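Local coordinates for beta-alanyl-CoA:ammonia lyase 2 (Clostridium propionicum, PDB 4MTU), which probably catalyses the reversible elimination of ammonia from beta-alanyl-CoA, giving acryloyl-CoA, at residues L10-K15 against M69-W74; R28-W33 against K55-T60; E88-A93 against P112-T117. One frame throughout, in Å; residues are numbered along the deposited sequence. Where two conformers were deposited one is given.

Interaction 1. Residues L10-K15 against M69-W74; sequences LMMSAK and MEYHGW
Leu10 and Met69 pair near the end of strand 4-11, an edge strand of the hot dog sheet within this chain, where it runs antiparallel to strand 68-78. They form a hydrogen-bonded pair. Leu10 N donates a hydrogen bond to Met69 O at 3.0 Å, and Met69 N donates one to Leu10 O at 2.9 Å that is almost straight (178°). Both side chains leave from the sheet face on which Tyr71 also lies, and helix 27-45 packs on this side through Leu10 and Tyr71.

Beyond this pair the chain leaves the strand, and Met12 takes over the packing. Its CG rests 4.0 Å from Met69 CG, the two side chains meeting through methylenes at a slant. Met12 is bent at chi2 (-66°) and again at chi3, which folds the chain back until CE reaches the phenol end of Tyr71, 3.3 Å from its OH. A flexible, unbranched methionine suits this place because it can shape itself to the ring end. Leu10 approaches the Tyr71 ring at its edge: in the conformer described, Leu10 CD1 is near the ring plane, 3.9 Å from Tyr71 CE2, the two side chains crossing at about a right angle.

On strand 68-78 itself, His72 NE2 donates to Glu70 OE2 over 2.9 Å, with the acceptor in the imidazole plane and met on its anti side. The other carboxylate oxygen of Glu70 is hydrogen-bonded to His9, so the carboxylate is held between two imidazoles, which should restrict its rotation.

The two backbone bonds thus supply the hydrogen bonding across the segments, and the side chains add apolar packing, with the Met12 methyl against the Tyr71 hydroxyl, in a buried setting.

Interaction 2. Residues R28-W33 against K55-T60; sequences RIVNQW and KDIEFT
Ile29, Val30 and Trp33, on one side of helix 27-45, pack against Ile57 and Phe59 of strand 50-59, as the long helix of a hot dog fold lies against its curved sheet. The axes of the two short segments stay 10.8 Å apart at an angle of 131°, a gap filled by apolar side chains.

Aliphatic packing joins Val30 to Ile57, with Val30 CG2 lying 4.0 Å from Ile57 CD1. A beta-branched valine suits this place because chi1 of 180° turns CG1 opposite the backbone N and leaves CG2 to enter between the two strand residues.

The rings add a second kind of contact. Val30 CG2 meets Phe59 at the ring edge, in its plane, 4.0 Å from Phe59 CZ, whereas Ile57 CG2 from the same strand as the ring sits 3.6 Å above the plane of Phe59, toward the rim. That same Ile57 methyl reaches the edge of Trp33, 4.1 Å from Trp33 CZ3, and Ile29 CG2 lies over the rim of one face of the indole. Ile29 CD1 comes within 4.1 Å of Phe59 CD1.

The contact between the segments is apolar. Within the helix Arg28 NH1 donates to Gln32 OE1 (2.8 Å), in the plane of both groups and along a lone pair, whereas Trp33 NE1 bonds to Glu88 O of strand 82-95.

Tyr71 of strand 68-78 and Ala118 of strand 106-123 also border Trp33, while Ile57 and Glu58 continue the sheet into a strand of the fourth subunit.

Interaction 3. Residues E88-A93 against P112-T117; sequences EAWKVA and PVLCGT
Trp90 and Leu114 are cross-strand neighbours on one face of the antiparallel hairpin that strands 82-95 and 106-123 form in the hot dog sheet. They make a non-hydrogen-bonded pair, and Leu114 CD1 stands over one face of the indole, 3.8 Å from the centroid of the six-membered ring of Trp90, in a CH-pi contact. Leucine is apt here: with CG opposite its backbone N, chi1 of -176° carries the CD1 branch over the ring. At the ring edge Trp90 CZ3 comes near Pro112 O, while NE1 is held by a hydrogen bond to Glu88 OE1 at 2.9 Å, straight out in the indole plane but arriving from above the carboxylate plane.

On the other face of the sheet, Lys91 runs its aliphatic part alongside Cys115: Cys115 SG lies 3.8 Å from Lys91 CB and 3.8 Å from Lys91 CE. A lysine can line a buried sulfur in this way and still carry its ammonium to Asp67, in a salt bridge, and to Pro62 O.

Between Ala89 and Trp90 the register slips by one residue, with Cys115 and Gly116 both set against Ala89: a classic beta bulge. Small residues sit at this pair, Gly116 having no side chain to set against Ala89 CB, and Ala89 N donates to Gly116 O at 2.9 Å. The bulge converges on a single acceptor, Ala89 O, which accepts a hydrogen bond from Cys115 N at 2.8 Å and a weak second one from Gly116 N at 3.3 Å.

Overall arrangement
The three contacts lie within one hot dog unit: interactions 1 and 3 tie strands of the sheet side by side, and interaction 2 packs the helix on it. Centres of interactions 1 and 3 lie about 9 Å apart, linked by backbone bonds such as Glu70 N to Trp90 O (2.8 Å). The centre of interaction 2 lies about 11 Å from each of theirs. It meets interaction 1 where Tyr71 CD2 touches Gln32 CG (3.5 Å), and interaction 3 where Thr60 OG1 bonds to Leu114 O (2.8 Å). None borders the zinc site of Asp45 and His142, although Asp45 ends helix 27-45, whose early part takes part in interaction 2.

Interaction 1. Residues L10-K15 against M69-W74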
# COMPACT_ATOMS: atom_id res chain seq x y z
N LEU A 10 12.28 6.91 -10.60
CA LEU A 10 11.21 7.30 -9.69
C LEU A 10 11.86 7.75 -8.36
O LEU A 10 13.06 7.75 -8.22
CB LEU A 10 10.16 6.19 -9.60
CG LEU A 10 10.73 4.79 -9.34
CD1 LEU A 10 11.32 4.62 -7.96
CD2 LEU A 10 9.56 3.78 -9.46
N MET A 11 10.99 8.12 -7.42
CA MET A 11 11.40 8.57 -6.09
C MET A 11 11.06 7.52 -5.05
O MET A 11 9.98 6.90 -5.12
CB MET A 11 10.66 9.88 -5.74
CG MET A 11 11.22 10.58 -4.53
SD MET A 11 10.22 12.03 -4.06
CE MET A 11 8.98 11.25 -3.07
N MET A 12 11.93 7.35 -4.05
CA MET A 12 11.58 6.66 -2.83
C MET A 12 10.79 7.60 -1.92
O MET A 12 11.34 8.62 -1.49
CB MET A 12 12.84 6.20 -2.09
CG MET A 12 13.74 5.22 -2.87
SD MET A 12 13.01 3.61 -3.18
CE MET A 12 12.27 3.81 -4.82
N SER A 13 9.54 7.30 -1.71
CA SER A 13 8.75 8.08 -0.79
C SER A 13 8.78 7.47 0.58
O SER A 13 9.37 6.40 0.81
CB SER A 13 7.29 8.24 -1.26
OG SER A 13 6.59 7.07 -0.99
N ALA A 14 8.10 8.12 1.54
CA ALA A 14 7.99 7.54 2.88
C ALA A 14 7.35 6.15 2.82
O ALA A 14 7.62 5.32 3.69
CB ALA A 14 7.18 8.49 3.77
N LYS A 15 6.52 5.87 1.85
CA LYS A 15 5.88 4.60 1.65
C LYS A 15 6.84 3.48 1.28
O LYS A 15 6.51 2.31 1.41
CB LYS A 15 4.79 4.71 0.56
CG LYS A 15 3.73 5.78 0.90
CD LYS A 15 2.89 6.08 -0.33
CE LYS A 15 1.79 7.07 -0.05
NZ LYS A 15 2.33 8.39 0.19
N MET A 69 15.89 7.40 -7.74
CA MET A 69 16.54 6.18 -8.16
C MET A 69 16.24 5.88 -9.62
O MET A 69 15.12 6.05 -10.09
CB MET A 69 16.02 5.01 -7.32
CG MET A 69 16.39 5.05 -5.84
SD MET A 69 18.14 4.87 -5.49
CE MET A 69 18.34 3.15 -5.97
N GLU A 70 17.25 5.37 -10.30
CA GLU A 70 17.12 4.84 -11.64
C GLU A 70 17.46 3.35 -11.64
O GLU A 70 18.33 2.86 -10.89
CB GLU A 70 18.02 5.49 -12.62
CG GLU A 70 17.68 6.84 -12.90
CD GLU A 70 18.18 7.40 -14.23
OE1 GLU A 70 17.64 8.40 -14.66
OE2 GLU A 70 19.16 6.86 -14.82
N TYR A 71 16.77 2.60 -12.48
CA TYR A 71 16.89 1.17 -12.57
C TYR A 71 17.05 0.85 -14.06
O TYR A 71 16.14 1.11 -14.82
CB TYR A 71 15.69 0.45 -11.98
CG TYR A 71 15.39 0.91 -10.57
CD1 TYR A 71 15.86 0.20 -9.48
CD2 TYR A 71 14.63 2.03 -10.33
CE1 TYR A 71 15.57 0.61 -8.18
CE2 TYR A 71 14.35 2.45 -9.03
CZ TYR A 71 14.81 1.74 -7.96
OH TYR A 71 14.49 2.19 -6.71
N HIS A 72 18.22 0.35 -14.41
CA HIS A 72 18.55 0.07 -15.81
C HIS A 72 18.51 -1.44 -16.04
O HIS A 72 18.91 -2.24 -15.18
CB HIS A 72 19.98 0.55 -16.12
CG HIS A 72 20.15 2.04 -15.94
ND1 HIS A 72 21.26 2.64 -16.45
CD2 HIS A 72 19.43 2.95 -15.30
CE1 HIS A 72 21.15 3.95 -16.14
NE2 HIS A 72 20.05 4.15 -15.43
N GLY A 73 18.03 -1.87 -17.22
CA GLY A 73 18.12 -3.24 -17.60
C GLY A 73 18.26 -3.38 -19.10
O GLY A 73 17.79 -2.54 -19.87
N TRP A 74 18.89 -4.49 -19.49
CA TRP A 74 19.01 -4.77 -20.94
C TRP A 74 19.15 -6.29 -21.11
O TRP A 74 19.54 -7.02 -20.23
CB TRP A 74 20.19 -4.03 -21.55
CG TRP A 74 21.53 -4.32 -20.99
CD1 TRP A 74 22.40 -5.26 -21.49
CD2 TRP A 74 22.15 -3.73 -19.84
NE1 TRP A 74 23.52 -5.25 -20.71
CE2 TRP A 74 23.42 -4.34 -19.70
CE3 TRP A 74 21.77 -2.77 -18.92
CZ2 TRP A 74 24.30 -3.98 -18.65
CZ3 TRP A 74 22.63 -2.42 -17.93
CH2 TRP A 74 23.88 -3.00 -17.77

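Interaction 2. Residues R28-W33 against K55-T60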
# COMPACT_ATOMS: atom_id res chain seq x y z
N ARG A 28 13.16 -3.75 -2.61
CA ARG A 28 12.50 -2.72 -3.43
C ARG A 28 13.17 -2.60 -4.80
O ARG A 28 12.51 -2.33 -5.81
CB ARG A 28 12.54 -1.38 -2.68
CG ARG A 28 11.97 -0.20 -3.46
CD ARG A 28 10.51 -0.31 -3.68
NE ARG A 28 9.95 0.79 -4.47
CZ ARG A 28 9.96 0.81 -5.78
NH1 ARG A 28 10.49 -0.17 -6.49
NH2 ARG A 28 9.40 1.83 -6.42
N ILE A 29 14.51 -2.76 -4.82
CA ILE A 29 15.22 -2.72 -6.09
C ILE A 29 14.83 -3.92 -6.96
O ILE A 29 14.61 -3.80 -8.17
CB ILE A 29 16.76 -2.74 -5.84
CG1 ILE A 29 17.19 -1.47 -5.10
CG2 ILE A 29 17.48 -2.93 -7.15
CD1 ILE A 29 18.65 -1.50 -4.63
N VAL A 30 14.74 -5.11 -6.34
CA VAL A 30 14.37 -6.32 -7.06
C VAL A 30 12.95 -6.19 -7.61
O VAL A 30 12.72 -6.60 -8.75
CB VAL A 30 14.55 -7.54 -6.15
CG1 VAL A 30 14.17 -8.81 -6.91
CG2 VAL A 30 15.98 -7.63 -5.62
N ASN A 31 12.06 -5.57 -6.89
CA ASN A 31 10.71 -5.31 -7.39
C ASN A 31 10.78 -4.53 -8.71
O ASN A 31 10.15 -4.83 -9.70
CB ASN A 31 9.93 -4.60 -6.30
CG ASN A 31 8.53 -4.31 -6.75
OD1 ASN A 31 8.01 -5.01 -7.56
ND2 ASN A 31 7.91 -3.26 -6.28
N GLN A 32 11.61 -3.45 -8.69
CA GLN A 32 11.71 -2.61 -9.87
C GLN A 32 12.38 -3.34 -11.03
O GLN A 32 11.93 -3.20 -12.18
CB GLN A 32 12.44 -1.28 -9.58
CG GLN A 32 12.00 -0.23 -10.54
CD GLN A 32 10.55 0.13 -10.40
OE1 GLN A 32 10.03 0.21 -9.27
NE2 GLN A 32 9.87 0.33 -11.49
N TRP A 33 13.41 -4.12 -10.76
CA TRP A 33 14.06 -4.91 -11.84
C TRP A 33 13.06 -5.90 -12.44
O TRP A 33 13.15 -6.15 -13.66
CB TRP A 33 15.26 -5.62 -11.29
CG TRP A 33 16.45 -4.73 -11.04
CD1 TRP A 33 16.73 -3.52 -11.60
CD2 TRP A 33 17.55 -5.05 -10.17
NE1 TRP A 33 17.94 -3.04 -11.13
CE2 TRP A 33 18.45 -3.98 -10.24
CE3 TRP A 33 17.81 -6.12 -9.31
CZ2 TRP A 33 19.67 -3.96 -9.52
CZ3 TRP A 33 18.97 -6.10 -8.59
CH2 TRP A 33 19.89 -5.03 -8.69
N LYS A 55 21.08 -14.33 -10.69
CA LYS A 55 22.43 -14.61 -10.17
C LYS A 55 23.13 -13.31 -9.80
O LYS A 55 22.99 -12.28 -10.47
CB LYS A 55 23.28 -15.34 -11.25
N ASP A 56 23.91 -13.33 -8.71
CA ASP A 56 24.84 -12.27 -8.40
C ASP A 56 24.05 -10.99 -8.14
O ASP A 56 24.51 -9.96 -8.64
CB ASP A 56 25.91 -12.12 -9.45
CG ASP A 56 26.74 -13.38 -9.52
OD1 ASP A 56 27.17 -13.92 -8.47
OD2 ASP A 56 26.91 -13.89 -10.65
N ILE A 57 22.88 -11.09 -7.38
CA ILE A 57 22.38 -9.78 -6.96
C ILE A 57 23.41 -9.23 -5.97
O ILE A 57 23.74 -9.93 -4.99
CB ILE A 57 21.01 -9.82 -6.33
CG1 ILE A 57 19.94 -10.30 -7.32
CG2 ILE A 57 20.68 -8.46 -5.73
CD1 ILE A 57 18.58 -10.47 -6.74
N GLU A 58 23.89 -8.01 -6.16
CA GLU A 58 24.69 -7.31 -5.21
C GLU A 58 24.08 -5.95 -4.88
O GLU A 58 23.73 -5.21 -5.76
CB GLU A 58 26.08 -7.10 -5.79
CG GLU A 58 26.80 -8.32 -6.28
N PHE A 59 23.90 -5.72 -3.58
CA PHE A 59 23.39 -4.47 -3.06
C PHE A 59 24.61 -3.69 -2.56
O PHE A 59 25.33 -4.17 -1.65
CB PHE A 59 22.40 -4.64 -1.95
CG PHE A 59 21.14 -5.46 -2.34
CD1 PHE A 59 20.33 -5.01 -3.41
CD2 PHE A 59 20.81 -6.58 -1.68
CE1 PHE A 59 19.17 -5.75 -3.72
CE2 PHE A 59 19.65 -7.30 -1.98
CZ PHE A 59 18.85 -6.86 -3.01
N THR A 60 24.87 -2.51 -3.11
CA THR A 60 26.16 -1.85 -2.96
C THR A 60 26.09 -0.54 -2.20
O THR A 60 27.17 -0.05 -1.86
CB THR A 60 26.78 -1.60 -4.35
OG1 THR A 60 25.88 -0.89 -5.13
CG2 THR A 60 26.98 -2.90 -5.11

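Interaction 3. Residues E88-A93 against P112-T117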
# COMPACT_ATOMS: atom_id res chain seq x y z
N GLU A 88 21.01 -2.82 -13.24
CA GLU A 88 21.71 -1.90 -12.37
C GLU A 88 20.71 -0.99 -11.65
O GLU A 88 19.60 -0.75 -12.15
CB GLU A 88 22.69 -1.01 -13.12
CG GLU A 88 23.73 -1.73 -13.91
CD GLU A 88 24.58 -0.84 -14.80
OE1 GLU A 88 24.17 0.31 -15.10
OE2 GLU A 88 25.68 -1.32 -15.19
N ALA A 89 21.11 -0.46 -10.49
CA ALA A 89 20.32 0.53 -9.77
C ALA A 89 21.26 1.67 -9.38
O ALA A 89 22.36 1.40 -8.86
CB ALA A 89 19.68 -0.06 -8.54
N TRP A 90 20.84 2.89 -9.62
CA TRP A 90 21.64 4.10 -9.44
C TRP A 90 20.86 5.16 -8.68
O TRP A 90 19.69 5.39 -8.96
CB TRP A 90 21.97 4.71 -10.80
CG TRP A 90 22.82 3.84 -11.68
CD1 TRP A 90 22.45 2.98 -12.64
CD2 TRP A 90 24.27 3.80 -11.63
NE1 TRP A 90 23.59 2.40 -13.23
CE2 TRP A 90 24.69 2.88 -12.63
CE3 TRP A 90 25.24 4.47 -10.86
CZ2 TRP A 90 26.04 2.63 -12.82
CZ3 TRP A 90 26.60 4.22 -11.06
CH2 TRP A 90 26.97 3.29 -12.06
N LYS A 91 21.52 5.83 -7.74
CA LYS A 91 20.94 6.95 -6.99
C LYS A 91 21.36 8.25 -7.63
O LYS A 91 22.59 8.46 -7.82
CB LYS A 91 21.40 6.87 -5.54
CG LYS A 91 20.70 7.86 -4.62
CD LYS A 91 21.27 7.80 -3.19
CE LYS A 91 21.29 6.41 -2.59
NZ LYS A 91 21.40 6.47 -1.11
N VAL A 92 20.40 9.09 -7.94
CA VAL A 92 20.63 10.34 -8.63
C VAL A 92 20.36 11.58 -7.80
O VAL A 92 20.75 12.70 -8.24
CB VAL A 92 19.88 10.41 -10.01
CG1 VAL A 92 20.31 9.22 -10.85
CG2 VAL A 92 18.40 10.48 -9.83
N ALA A 93 19.71 11.46 -6.66
CA ALA A 93 19.45 12.62 -5.77
C ALA A 93 19.08 12.04 -4.41
O ALA A 93 18.69 10.85 -4.33
CB ALA A 93 18.40 13.53 -6.31
N PRO A 112 26.27 9.73 -10.32
CA PRO A 112 25.29 8.90 -9.63
C PRO A 112 25.97 7.77 -8.89
O PRO A 112 27.05 7.31 -9.25
CB PRO A 112 24.41 8.37 -10.78
CG PRO A 112 25.27 8.47 -11.98
CD PRO A 112 26.22 9.62 -11.77
N VAL A 113 25.32 7.31 -7.83
CA VAL A 113 25.89 6.32 -6.90
C VAL A 113 25.30 4.96 -7.22
O VAL A 113 24.08 4.79 -7.23
CB VAL A 113 25.61 6.70 -5.44
CG1 VAL A 113 26.02 5.60 -4.52
CG2 VAL A 113 26.30 8.03 -5.12
N LEU A 114 26.16 3.98 -7.44
CA LEU A 114 25.72 2.63 -7.72
C LEU A 114 25.14 1.98 -6.47
O LEU A 114 25.83 1.87 -5.44
CB LEU A 114 26.88 1.76 -8.20
CG LEU A 114 26.49 0.31 -8.62
CD1 LEU A 114 25.61 0.28 -9.85
CD2 LEU A 114 27.78 -0.47 -8.81
N CYS A 115 23.90 1.48 -6.57
CA CYS A 115 23.19 0.86 -5.45
C CYS A 115 22.97 -0.63 -5.66
O CYS A 115 22.66 -1.33 -4.66
CB CYS A 115 21.86 1.54 -5.17
SG CYS A 115 22.03 3.27 -4.67
N GLY A 116 23.07 -1.16 -6.86
CA GLY A 116 22.90 -2.58 -7.02
C GLY A 116 23.20 -3.00 -8.47
O GLY A 116 23.08 -2.21 -9.39
N THR A 117 23.53 -4.29 -8.57
CA THR A 117 23.65 -4.94 -9.88
C THR A 117 23.07 -6.33 -9.77
O THR A 117 22.99 -6.93 -8.69
CB THR A 117 25.11 -5.03 -10.32
OG1 THR A 117 25.83 -5.84 -9.39
CG2 THR A 117 25.78 -3.72 -10.47